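Local structure of dihydropteroate synthase (6Q62) at residues V42-V46 with P85-L90; M108-V112 with D132-L137; L206-P210 with L251-A257. The protein probably catalyses the condensation of para-aminobenzoate with 6-hydroxymethyl-7,8-dihydropterin diphosphate to give 7,8-dihydropteroate, a precursor of folate. All blocks are in the same frame, centred on the assembly; numbering follows the deposited sequence.

Interaction 1 of 3, residues V42-V46 with P85-L90; sequences VEAAV and PVIERL
The carbonyl oxygen of P85 accepts two N-H groups from R89, the arginine whose chain lies against V42 and V46 of the facing helix. R89 N makes the regular helical bond to P85 O at 3.0 Å, and R89 NH1 adds a weak one at 3.4 Å, nearly straight at 165° and with the oxygen in the guanidinium plane. The contact joins two successive outer helices of the pterin-binding TIM barrel, 41-54 and 76-93, whose segments cross at -43° with axes 9.3 Å apart. No hydrogen bond links them, and the interface is apolar, valine and alanine methyls against P85, V86, L90 and the aliphatic part of R89. Both V42 branches meet the CB-CG side of the P85 ring; CG1 reaches P85 CB at 3.8 Å and also lies over one face of the R89 guanidinium. With chi1 at 174°, V86 points CG1 at V46 CG2, and CG2 at V42 and at A45 CB, 3.9 Å from the latter. V86 and L90 also meet I62, so the side of the interface facing the sheet rests on strand 59-63. R89 CB lies 3.7 Å from V46 CG2, and the bend at chi2 keeps R89 CD close to the same methyl, at 3.9 Å. Beyond it, L90 CD2 ends 3.6 Å from V46 O.

Interaction 2 of 3, residues M108-V112 with D132-L137; sequences MRAAV and DAVADL
L137 sends its two methyls to different parts of the helix segment 108-112: CD2 packs on V112 CG1 at 3.8 Å, while CD1 lies 3.7 Å from M108 O and close to R109 CA. M108, stretched out along its whole length, brings its SD to within 3.9 Å of V134 CG2. Both of these side chains also touch I119 of strand 118-121, so this layer closes over a strand of the TIM barrel between two of its successive outer helices, which run nearly parallel at 24°. Toward the surface R109 enters as a knob among D132, A133, D136 and L137. Its straight aliphatic chain passes A133, whose CA lies 3.5 Å above the guanidinium plane, offset toward its rim. The end of the arginine grips D136 OD2 with two nitrogens, NH2 at 2.9 Å (160°) and the longer, more bent NH1 at 3.3 Å. OD2 lies almost exactly in the guanidinium plane, but the D136 carboxylate is turned about 61° from it. NH2 also forms a salt bridge with D132 OD2 at 3.1 Å. One positive charge thus serves two carboxylates a helical turn apart, and would be expected to ease the repulsion between them.

Interaction 3 of 3, residues L206-P210 with L251-A257; sequences LAHLP and LAAQRGA
The P210 ring runs alongside the first part of the R255 chain in the same direction, with P210 CD 4.0 Å from R255 CB. The R255 backbone also meets the ring: R255 O is 3.4 Å from P210 N, which has no hydrogen to share, and 3.5 Å from P210 CG. From there R255, its chain drawn out straight, runs back along the other segment and places its CD 3.4 Å from L206 O. Its guanidinium is held at the edge from two directions. NE donates to a water, which in turn donates to A207 O, both bonds being 2.7 Å long; NH1 makes a weak bond to L251 O of its own helix. The water oxygen and L251 O both lie in the guanidinium plane. The arginine therefore bridges the ends of two helices, 199-207 and 242-254, on the outside of the TIM barrel. The turn after helix 242-254 is a Schellman motif in which A257 N bonds A252 O and G256 N bonds A253 O, with G256 at positive phi as the C-prime residue. L209 meets this turn, and L206 the last turn of the helix before it. Having CG anti to the backbone N (chi1 -155°), L209 swings CD2 in between A252 CB and A257 CB, 3.9 Å from the latter. L206 lays CD1 on A252, 3.7 Å from A252 CA. A252 and A257 touch A221 of strand 220-221 as well, and L206 reaches F193 and L223 in neighbouring loops. At the outer border the second subunit approaches: Q254 NE2 hydrogen-bonds OE1 of Q254 in that subunit, and A207 packs on its V281.

Overall arrangement
Interactions 1 and 2 follow each other round the outside of the barrel. Their centres are 20 Å apart, and they touch where I87 CD1 meets A111 CB at 3.6 Å, so helices 41-54, 76-93, 105-114 and 130-137 form a continuous row. Interaction 3 lies across the centre of the chain, its centre 32 Å from that of interaction 1 and 30 Å from that of interaction 2, and is the one bordered by the second subunit. Between them the barrel holds 6-chloroguanine, whose pocket includes D101, N120, M144, D190 and R261. The side chain of L209 is about 10 Å from this ligand and that of M108 about 12 Å, so neither contact lines the pocket.

Interaction 1 of 3, residues V42-V46 with P85-L90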
ATOM      1  N   VAL A  42     -11.594   9.099  28.120  1.00 11.24           N
ATOM      2  CA  VAL A  42     -10.189   9.425  28.324  1.00 10.74           C
ATOM      3  C   VAL A  42      -9.338   8.142  28.354  1.00 11.51           C
ATOM      4  O   VAL A  42      -8.356   8.072  27.623  1.00 10.41           O
ATOM      5  CB  VAL A  42      -9.991  10.316  29.583  1.00 14.45           C
ATOM      6  CG1 VAL A  42      -8.532  10.334  30.014  1.00 14.68           C
ATOM      7  CG2 VAL A  42     -10.503  11.721  29.330  1.00 14.01           C
ATOM      8  N   GLU A  43      -9.722   7.142  29.164  1.00 11.82           N
ATOM      9  CA  GLU A  43      -8.938   5.915  29.276  1.00 12.86           C
ATOM     10  C   GLU A  43      -8.866   5.154  27.949  1.00 14.36           C
ATOM     11  O   GLU A  43      -7.811   4.585  27.626  1.00 13.23           O
ATOM     12  CB  GLU A  43      -9.414   5.038  30.437  1.00 14.91           C
ATOM     13  CG  GLU A  43     -10.206   3.809  30.090  1.00 22.44           C
ATOM     14  CD  GLU A  43     -10.653   3.082  31.332  1.00 30.10           C
ATOM     15  OE1 GLU A  43      -9.875   2.249  31.844  1.00 30.52           O
ATOM     16  OE2 GLU A  43     -11.773   3.363  31.810  1.00 15.15           O
ATOM     17  N   ALA A  44      -9.975   5.150  27.177  1.00  9.50           N
ATOM     18  CA  ALA A  44      -9.984   4.477  25.865  1.00  9.88           C
ATOM     19  C   ALA A  44      -9.051   5.211  24.856  1.00 12.21           C
ATOM     20  O   ALA A  44      -8.348   4.559  24.085  1.00 11.69           O
ATOM     21  CB  ALA A  44     -11.405   4.425  25.329  1.00 11.21           C
ATOM     22  N   ALA A  45      -9.032   6.553  24.885  1.00  8.37           N
ATOM     23  CA  ALA A  45      -8.162   7.348  23.998  1.00  8.26           C
ATOM     24  C   ALA A  45      -6.684   7.161  24.372  1.00  8.78           C
ATOM     25  O   ALA A  45      -5.826   7.002  23.474  1.00  8.10           O
ATOM     26  CB  ALA A  45      -8.539   8.817  24.088  1.00  8.77           C
ATOM     27  N   VAL A  46      -6.391   7.101  25.682  1.00  9.03           N
ATOM     28  CA  VAL A  46      -5.017   6.905  26.151  1.00  9.32           C
ATOM     29  C   VAL A  46      -4.554   5.515  25.699  1.00 12.80           C
ATOM     30  O   VAL A  46      -3.507   5.409  25.072  1.00 10.80           O
ATOM     31  CB  VAL A  46      -4.874   7.121  27.672  1.00 12.73           C
ATOM     32  CG1 VAL A  46      -3.516   6.655  28.188  1.00 12.31           C
ATOM     33  CG2 VAL A  46      -5.109   8.597  28.031  1.00 11.73           C
ATOM     34  N   PRO A  85      -6.812  15.661  29.878  1.00 11.81           N
ATOM     35  CA  PRO A  85      -6.400  14.462  30.635  1.00 11.92           C
ATOM     36  C   PRO A  85      -5.665  13.454  29.732  1.00 13.20           C
ATOM     37  O   PRO A  85      -4.749  12.772  30.186  1.00 13.70           O
ATOM     38  CB  PRO A  85      -7.714  13.907  31.180  1.00 13.23           C
ATOM     39  CG  PRO A  85      -8.702  14.996  31.039  1.00 17.82           C
ATOM     40  CD  PRO A  85      -8.280  15.823  29.885  1.00 13.75           C
ATOM     41  N   VAL A  86      -6.042  13.383  28.439  1.00  9.84           N
ATOM     42  CA  VAL A  86      -5.380  12.477  27.483  1.00  8.86           C
ATOM     43  C   VAL A  86      -3.932  12.908  27.232  1.00 12.05           C
ATOM     44  O   VAL A  86      -3.029  12.073  27.288  1.00 13.26           O
ATOM     45  CB  VAL A  86      -6.190  12.347  26.168  1.00 11.67           C
ATOM     46  CG1 VAL A  86      -5.440  11.516  25.108  1.00 12.37           C
ATOM     47  CG2 VAL A  86      -7.544  11.717  26.476  1.00 11.08           C
ATOM     48  N   ILE A  87      -3.714  14.219  27.011  1.00  9.40           N
ATOM     49  CA  ILE A  87      -2.351  14.736  26.824  1.00 10.12           C
ATOM     50  C   ILE A  87      -1.517  14.483  28.102  1.00 12.82           C
ATOM     51  O   ILE A  87      -0.382  14.026  27.999  1.00 12.45           O
ATOM     52  CB  ILE A  87      -2.384  16.243  26.454  1.00 11.73           C
ATOM     53  CG1 ILE A  87      -2.998  16.419  25.051  1.00 12.19           C
ATOM     54  CG2 ILE A  87      -0.974  16.866  26.509  1.00 11.33           C
ATOM     55  CD1 ILE A  87      -3.478  17.797  24.742  1.00 14.99           C
ATOM     56  N   GLU A  88      -2.087  14.761  29.294  1.00 11.35           N
ATOM     57  CA  GLU A  88      -1.339  14.585  30.561  1.00 12.60           C
ATOM     58  C   GLU A  88      -0.882  13.129  30.728  1.00 18.54           C
ATOM     59  O   GLU A  88       0.270  12.862  31.073  1.00 20.54           O
ATOM     60  CB  GLU A  88      -2.190  15.028  31.769  1.00 13.80           C
ATOM     61  CG  GLU A  88      -2.429  16.533  31.795  1.00 18.10           C
ATOM     62  CD  GLU A  88      -3.340  17.056  32.885  1.00 37.97           C
ATOM     63  OE1 GLU A  88      -4.205  16.289  33.357  1.00 35.02           O
ATOM     64  OE2 GLU A  88      -3.210  18.247  33.248  1.00 33.74           O
ATOM     65  N   ARG A  89      -1.769  12.185  30.410  1.00 15.45           N
ATOM     66  CA  ARG A  89      -1.439  10.759  30.527  1.00 14.79           C
ATOM     67  C   ARG A  89      -0.464  10.299  29.449  1.00 18.64           C
ATOM     68  O   ARG A  89       0.502   9.603  29.764  1.00 18.42           O
ATOM     69  CB  ARG A  89      -2.714   9.910  30.533  1.00 13.95           C
ATOM     70  CG  ARG A  89      -3.442   9.951  31.875  1.00 19.85           C
ATOM     71  CD  ARG A  89      -4.947   9.839  31.707  1.00 27.72           C
ATOM     72  NE  ARG A  89      -5.659   9.771  32.997  1.00 29.90           N
ATOM     73  CZ  ARG A  89      -6.043  10.823  33.720  1.00 44.15           C
ATOM     74  NH1 ARG A  89      -5.797  12.054  33.298  1.00 28.84           N
ATOM     75  NH2 ARG A  89      -6.673  10.647  34.872  1.00 41.80           N
ATOM     76  N   LEU A  90      -0.687  10.704  28.182  1.00 12.87           N
ATOM     77  CA  LEU A  90       0.212  10.306  27.095  1.00 12.89           C
ATOM     78  C   LEU A  90       1.616  10.923  27.193  1.00 17.23           C
ATOM     79  O   LEU A  90       2.583  10.262  26.825  1.00 18.24           O
ATOM     80  CB  LEU A  90      -0.412  10.564  25.701  1.00 12.02           C
ATOM     81  CG  LEU A  90      -1.574   9.648  25.294  1.00 14.75           C
ATOM     82  CD1 LEU A  90      -2.173  10.103  23.979  1.00 13.75           C
ATOM     83  CD2 LEU A  90      -1.138   8.154  25.187  1.00 16.39           C
TER

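Interaction 2 of 3, residues M108-V112 with D132-L137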
ATOM      1  N   MET A 108      -5.255  25.498  22.606  1.00  8.42           N
ATOM      2  CA  MET A 108      -3.835  25.469  22.241  1.00  7.69           C
ATOM      3  C   MET A 108      -2.954  25.760  23.455  1.00 11.38           C
ATOM      4  O   MET A 108      -2.017  25.015  23.725  1.00 10.18           O
ATOM      5  CB  MET A 108      -3.529  26.497  21.138  1.00  9.78           C
ATOM      6  CG  MET A 108      -4.296  26.253  19.866  1.00 10.58           C
ATOM      7  SD  MET A 108      -3.852  27.532  18.660  1.00 11.47           S
ATOM      8  CE  MET A 108      -5.040  27.204  17.405  1.00  7.78           C
ATOM      9  N   ARG A 109      -3.268  26.852  24.199  1.00  8.92           N
ATOM     10  CA  ARG A 109      -2.473  27.213  25.379  1.00  8.80           C
ATOM     11  C   ARG A 109      -2.533  26.164  26.465  1.00 11.89           C
ATOM     12  O   ARG A 109      -1.498  25.790  27.021  1.00 12.54           O
ATOM     13  CB  ARG A 109      -2.930  28.573  25.923  1.00  8.97           C
ATOM     14  CG  ARG A 109      -2.664  29.719  24.951  1.00 12.39           C
ATOM     15  CD  ARG A 109      -3.026  31.032  25.617  1.00 14.63           C
ATOM     16  NE  ARG A 109      -2.785  32.179  24.743  1.00 19.84           N
ATOM     17  CZ  ARG A 109      -1.642  32.849  24.687  1.00 21.08           C
ATOM     18  NH1 ARG A 109      -0.585  32.446  25.396  1.00 18.42           N
ATOM     19  NH2 ARG A 109      -1.526  33.892  23.896  1.00 19.47           N
ATOM     20  N   ALA A 110      -3.741  25.703  26.800  1.00 10.40           N
ATOM     21  CA  ALA A 110      -3.916  24.697  27.854  1.00 10.18           C
ATOM     22  C   ALA A 110      -3.253  23.363  27.471  1.00 11.93           C
ATOM     23  O   ALA A 110      -2.622  22.721  28.316  1.00 12.40           O
ATOM     24  CB  ALA A 110      -5.402  24.475  28.144  1.00 11.64           C
ATOM     25  N   ALA A 111      -3.344  22.975  26.193  1.00  9.28           N
ATOM     26  CA  ALA A 111      -2.754  21.720  25.732  1.00  9.09           C
ATOM     27  C   ALA A 111      -1.237  21.749  25.797  1.00 10.99           C
ATOM     28  O   ALA A 111      -0.648  20.789  26.287  1.00 11.12           O
ATOM     29  CB  ALA A 111      -3.221  21.408  24.328  1.00  9.95           C
ATOM     30  N   VAL A 112      -0.613  22.874  25.392  1.00 10.38           N
ATOM     31  CA  VAL A 112       0.843  23.015  25.485  1.00 11.83           C
ATOM     32  C   VAL A 112       1.290  23.016  26.950  1.00 15.53           C
ATOM     33  O   VAL A 112       2.258  22.341  27.283  1.00 15.99           O
ATOM     34  CB  VAL A 112       1.381  24.209  24.674  1.00 14.46           C
ATOM     35  CG1 VAL A 112       2.874  24.434  24.941  1.00 14.34           C
ATOM     36  CG2 VAL A 112       1.141  23.984  23.182  1.00 14.23           C
ATOM     37  N   ASP A 132      -1.462  34.846  18.023  1.00 14.30           N
ATOM     38  CA  ASP A 132      -0.814  35.241  19.273  1.00 14.19           C
ATOM     39  C   ASP A 132      -0.457  34.009  20.122  1.00 15.38           C
ATOM     40  O   ASP A 132       0.629  33.961  20.683  1.00 15.11           O
ATOM     41  CB  ASP A 132      -1.771  36.157  20.050  1.00 16.79           C
ATOM     42  CG  ASP A 132      -1.232  36.814  21.303  1.00 21.70           C
ATOM     43  OD1 ASP A 132      -0.281  37.590  21.190  1.00 22.71           O
ATOM     44  OD2 ASP A 132      -1.819  36.590  22.392  1.00 22.64           O
ATOM     45  N   ALA A 133      -1.372  33.021  20.244  1.00 12.85           N
ATOM     46  CA  ALA A 133      -1.059  31.821  21.032  1.00 12.30           C
ATOM     47  C   ALA A 133       0.145  31.051  20.442  1.00 13.23           C
ATOM     48  O   ALA A 133       1.114  30.744  21.146  1.00 13.51           O
ATOM     49  CB  ALA A 133      -2.291  30.912  21.142  1.00 12.80           C
ATOM     50  N   VAL A 134       0.117  30.766  19.159  1.00 10.84           N
ATOM     51  CA  VAL A 134       1.222  29.995  18.579  1.00 11.10           C
ATOM     52  C   VAL A 134       2.542  30.792  18.644  1.00 14.83           C
ATOM     53  O   VAL A 134       3.569  30.191  19.007  1.00 13.40           O
ATOM     54  CB  VAL A 134       0.881  29.445  17.176  1.00 14.94           C
ATOM     55  CG1 VAL A 134       2.064  28.749  16.553  1.00 14.73           C
ATOM     56  CG2 VAL A 134      -0.298  28.484  17.272  1.00 15.18           C
ATOM     57  N   ALA A 135       2.498  32.144  18.420  1.00 12.24           N
ATOM     58  CA  ALA A 135       3.711  32.966  18.512  1.00 11.44           C
ATOM     59  C   ALA A 135       4.291  32.877  19.939  1.00 15.28           C
ATOM     60  O   ALA A 135       5.492  32.696  20.083  1.00 16.07           O
ATOM     61  CB  ALA A 135       3.408  34.402  18.132  1.00 12.33           C
ATOM     62  N   ASP A 136       3.418  32.906  20.988  1.00 11.60           N
ATOM     63  CA  ASP A 136       3.831  32.798  22.390  1.00 13.20           C
ATOM     64  C   ASP A 136       4.305  31.421  22.774  1.00 16.83           C
ATOM     65  O   ASP A 136       5.204  31.268  23.609  1.00 15.33           O
ATOM     66  CB  ASP A 136       2.634  33.117  23.311  1.00 16.17           C
ATOM     67  CG  ASP A 136       2.266  34.576  23.487  1.00 27.51           C
ATOM     68  OD1 ASP A 136       2.997  35.436  22.964  1.00 24.48           O
ATOM     69  OD2 ASP A 136       1.232  34.853  24.155  1.00 31.71           O
ATOM     70  N   LEU A 137       3.613  30.385  22.261  1.00 14.37           N
ATOM     71  CA  LEU A 137       3.905  29.019  22.671  1.00 14.09           C
ATOM     72  C   LEU A 137       5.192  28.428  22.106  1.00 15.82           C
ATOM     73  O   LEU A 137       5.728  27.503  22.710  1.00 17.19           O
ATOM     74  CB  LEU A 137       2.708  28.106  22.364  1.00 13.48           C
ATOM     75  CG  LEU A 137       1.444  28.429  23.198  1.00 15.50           C
ATOM     76  CD1 LEU A 137       0.200  27.794  22.588  1.00 14.83           C
ATOM     77  CD2 LEU A 137       1.626  28.045  24.680  1.00 15.72           C
TER

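Interaction 3 of 3, residues L206-P210 with L251-A257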
ATOM      1  N   LEU A 206      -3.516  15.436  -4.700  1.00 12.55           N
ATOM      2  CA  LEU A 206      -2.538  14.378  -4.434  1.00 12.29           C
ATOM      3  C   LEU A 206      -1.598  14.223  -5.626  1.00 15.67           C
ATOM      4  O   LEU A 206      -0.386  14.180  -5.447  1.00 14.15           O
ATOM      5  CB  LEU A 206      -3.242  13.043  -4.135  1.00 12.28           C
ATOM      6  CG  LEU A 206      -2.368  11.813  -3.823  1.00 14.97           C
ATOM      7  CD1 LEU A 206      -1.346  12.115  -2.742  1.00 15.76           C
ATOM      8  CD2 LEU A 206      -3.262  10.644  -3.362  1.00 13.72           C
ATOM      9  N   ALA A 207      -2.150  14.225  -6.841  1.00 11.68           N
ATOM     10  CA  ALA A 207      -1.320  14.097  -8.039  1.00 12.77           C
ATOM     11  C   ALA A 207      -0.346  15.285  -8.156  1.00 18.02           C
ATOM     12  O   ALA A 207       0.807  15.082  -8.522  1.00 19.98           O
ATOM     13  CB  ALA A 207      -2.207  14.014  -9.276  1.00 13.26           C
ATOM     14  N   HIS A 208      -0.798  16.498  -7.792  1.00 16.04           N
ATOM     15  CA  HIS A 208       0.002  17.730  -7.864  1.00 17.24           C
ATOM     16  C   HIS A 208       0.648  18.138  -6.544  1.00 19.23           C
ATOM     17  O   HIS A 208       1.123  19.265  -6.415  1.00 17.19           O
ATOM     18  CB  HIS A 208      -0.827  18.878  -8.438  1.00 19.00           C
ATOM     19  CG  HIS A 208      -1.238  18.668  -9.853  1.00 23.46           C
ATOM     20  ND1 HIS A 208      -2.507  18.278 -10.170  1.00 26.25           N
ATOM     21  CD2 HIS A 208      -0.525  18.807 -10.992  1.00 26.47           C
ATOM     22  CE1 HIS A 208      -2.555  18.234 -11.489  1.00 26.05           C
ATOM     23  NE2 HIS A 208      -1.377  18.510 -12.024  1.00 26.73           N
ATOM     24  N   LEU A 209       0.726  17.203  -5.578  1.00 15.87           N
ATOM     25  CA  LEU A 209       1.358  17.465  -4.284  1.00 15.28           C
ATOM     26  C   LEU A 209       2.799  18.014  -4.392  1.00 18.25           C
ATOM     27  O   LEU A 209       3.156  18.873  -3.578  1.00 16.83           O
ATOM     28  CB  LEU A 209       1.299  16.223  -3.387  1.00 15.73           C
ATOM     29  CG  LEU A 209       1.349  16.480  -1.874  1.00 21.09           C
ATOM     30  CD1 LEU A 209       0.128  17.282  -1.401  1.00 20.31           C
ATOM     31  CD2 LEU A 209       1.400  15.176  -1.113  1.00 23.41           C
ATOM     32  N   PRO A 210       3.655  17.599  -5.363  1.00 17.16           N
ATOM     33  CA  PRO A 210       5.009  18.177  -5.416  1.00 18.23           C
ATOM     34  C   PRO A 210       5.024  19.702  -5.527  1.00 21.84           C
ATOM     35  O   PRO A 210       5.946  20.320  -5.009  1.00 23.36           O
ATOM     36  CB  PRO A 210       5.616  17.509  -6.653  1.00 19.72           C
ATOM     37  CG  PRO A 210       4.897  16.206  -6.756  1.00 23.55           C
ATOM     38  CD  PRO A 210       3.493  16.562  -6.408  1.00 18.70           C
ATOM     39  N   LEU A 251       1.573   7.022  -1.811  1.00  7.19           N
ATOM     40  CA  LEU A 251       1.642   7.925  -2.959  1.00  6.99           C
ATOM     41  C   LEU A 251       1.965   9.352  -2.517  1.00  9.41           C
ATOM     42  O   LEU A 251       2.778  10.018  -3.160  1.00  9.66           O
ATOM     43  CB  LEU A 251       0.310   7.907  -3.770  1.00  7.46           C
ATOM     44  CG  LEU A 251      -0.025   6.582  -4.447  1.00 11.25           C
ATOM     45  CD1 LEU A 251      -1.426   6.649  -5.051  1.00 13.92           C
ATOM     46  CD2 LEU A 251       1.034   6.218  -5.520  1.00 12.68           C
ATOM     47  N   ALA A 252       1.392   9.799  -1.378  1.00  7.61           N
ATOM     48  CA  ALA A 252       1.668  11.145  -0.868  1.00  7.61           C
ATOM     49  C   ALA A 252       3.138  11.282  -0.480  1.00  9.70           C
ATOM     50  O   ALA A 252       3.794  12.287  -0.821  1.00 11.87           O
ATOM     51  CB  ALA A 252       0.773  11.433   0.346  1.00  8.95           C
ATOM     52  N   ALA A 253       3.667  10.271   0.213  1.00  8.34           N
ATOM     53  CA  ALA A 253       5.074  10.241   0.622  1.00  9.14           C
ATOM     54  C   ALA A 253       5.995  10.264  -0.619  1.00 14.21           C
ATOM     55  O   ALA A 253       6.970  11.030  -0.657  1.00 12.73           O
ATOM     56  CB  ALA A 253       5.331   8.998   1.449  1.00  9.60           C
ATOM     57  N   GLN A 254       5.648   9.502  -1.667  1.00  9.72           N
ATOM     58  CA  GLN A 254       6.436   9.518  -2.908  1.00  9.05           C
ATOM     59  C   GLN A 254       6.394  10.883  -3.577  1.00 13.54           C
ATOM     60  O   GLN A 254       7.354  11.277  -4.244  1.00 13.90           O
ATOM     61  CB  GLN A 254       5.882   8.467  -3.878  1.00  9.71           C
ATOM     62  CG  GLN A 254       6.134   7.045  -3.388  1.00 12.35           C
ATOM     63  CD  GLN A 254       5.544   6.041  -4.328  1.00 18.34           C
ATOM     64  OE1 GLN A 254       4.499   6.274  -4.960  1.00 16.01           O
ATOM     65  NE2 GLN A 254       6.218   4.902  -4.456  1.00 18.79           N
ATOM     66  N   ARG A 255       5.280  11.631  -3.372  1.00 12.79           N
ATOM     67  CA  ARG A 255       5.074  12.937  -3.968  1.00 12.42           C
ATOM     68  C   ARG A 255       5.513  14.107  -3.069  1.00 16.37           C
ATOM     69  O   ARG A 255       5.218  15.247  -3.398  1.00 15.49           O
ATOM     70  CB  ARG A 255       3.636  13.089  -4.468  1.00 13.33           C
ATOM     71  CG  ARG A 255       3.455  12.361  -5.799  1.00 12.80           C
ATOM     72  CD  ARG A 255       2.050  11.890  -6.083  1.00 23.53           C
ATOM     73  NE  ARG A 255       1.989  11.124  -7.332  1.00 26.07           N
ATOM     74  CZ  ARG A 255       2.344   9.851  -7.494  1.00 44.99           C
ATOM     75  NH1 ARG A 255       2.854   9.154  -6.477  1.00 29.20           N
ATOM     76  NH2 ARG A 255       2.233   9.275  -8.682  1.00 33.61           N
ATOM     77  N   GLY A 256       6.288  13.813  -2.026  1.00 11.28           N
ATOM     78  CA  GLY A 256       6.928  14.816  -1.191  1.00 12.14           C
ATOM     79  C   GLY A 256       6.399  15.035   0.212  1.00 14.06           C
ATOM     80  O   GLY A 256       7.039  15.760   0.983  1.00 13.26           O
ATOM     81  N   ALA A 257       5.259  14.412   0.589  1.00 10.62           N
ATOM     82  CA  ALA A 257       4.733  14.621   1.945  1.00  9.97           C
ATOM     83  C   ALA A 257       5.714  14.055   2.981  1.00 13.23           C
ATOM     84  O   ALA A 257       6.258  12.962   2.765  1.00 13.61           O
ATOM     85  CB  ALA A 257       3.360  13.971   2.097  1.00 11.24           C
TER
HETATM   86  O   HOH W   1       1.444  12.625  -9.550  1.00 31.11           O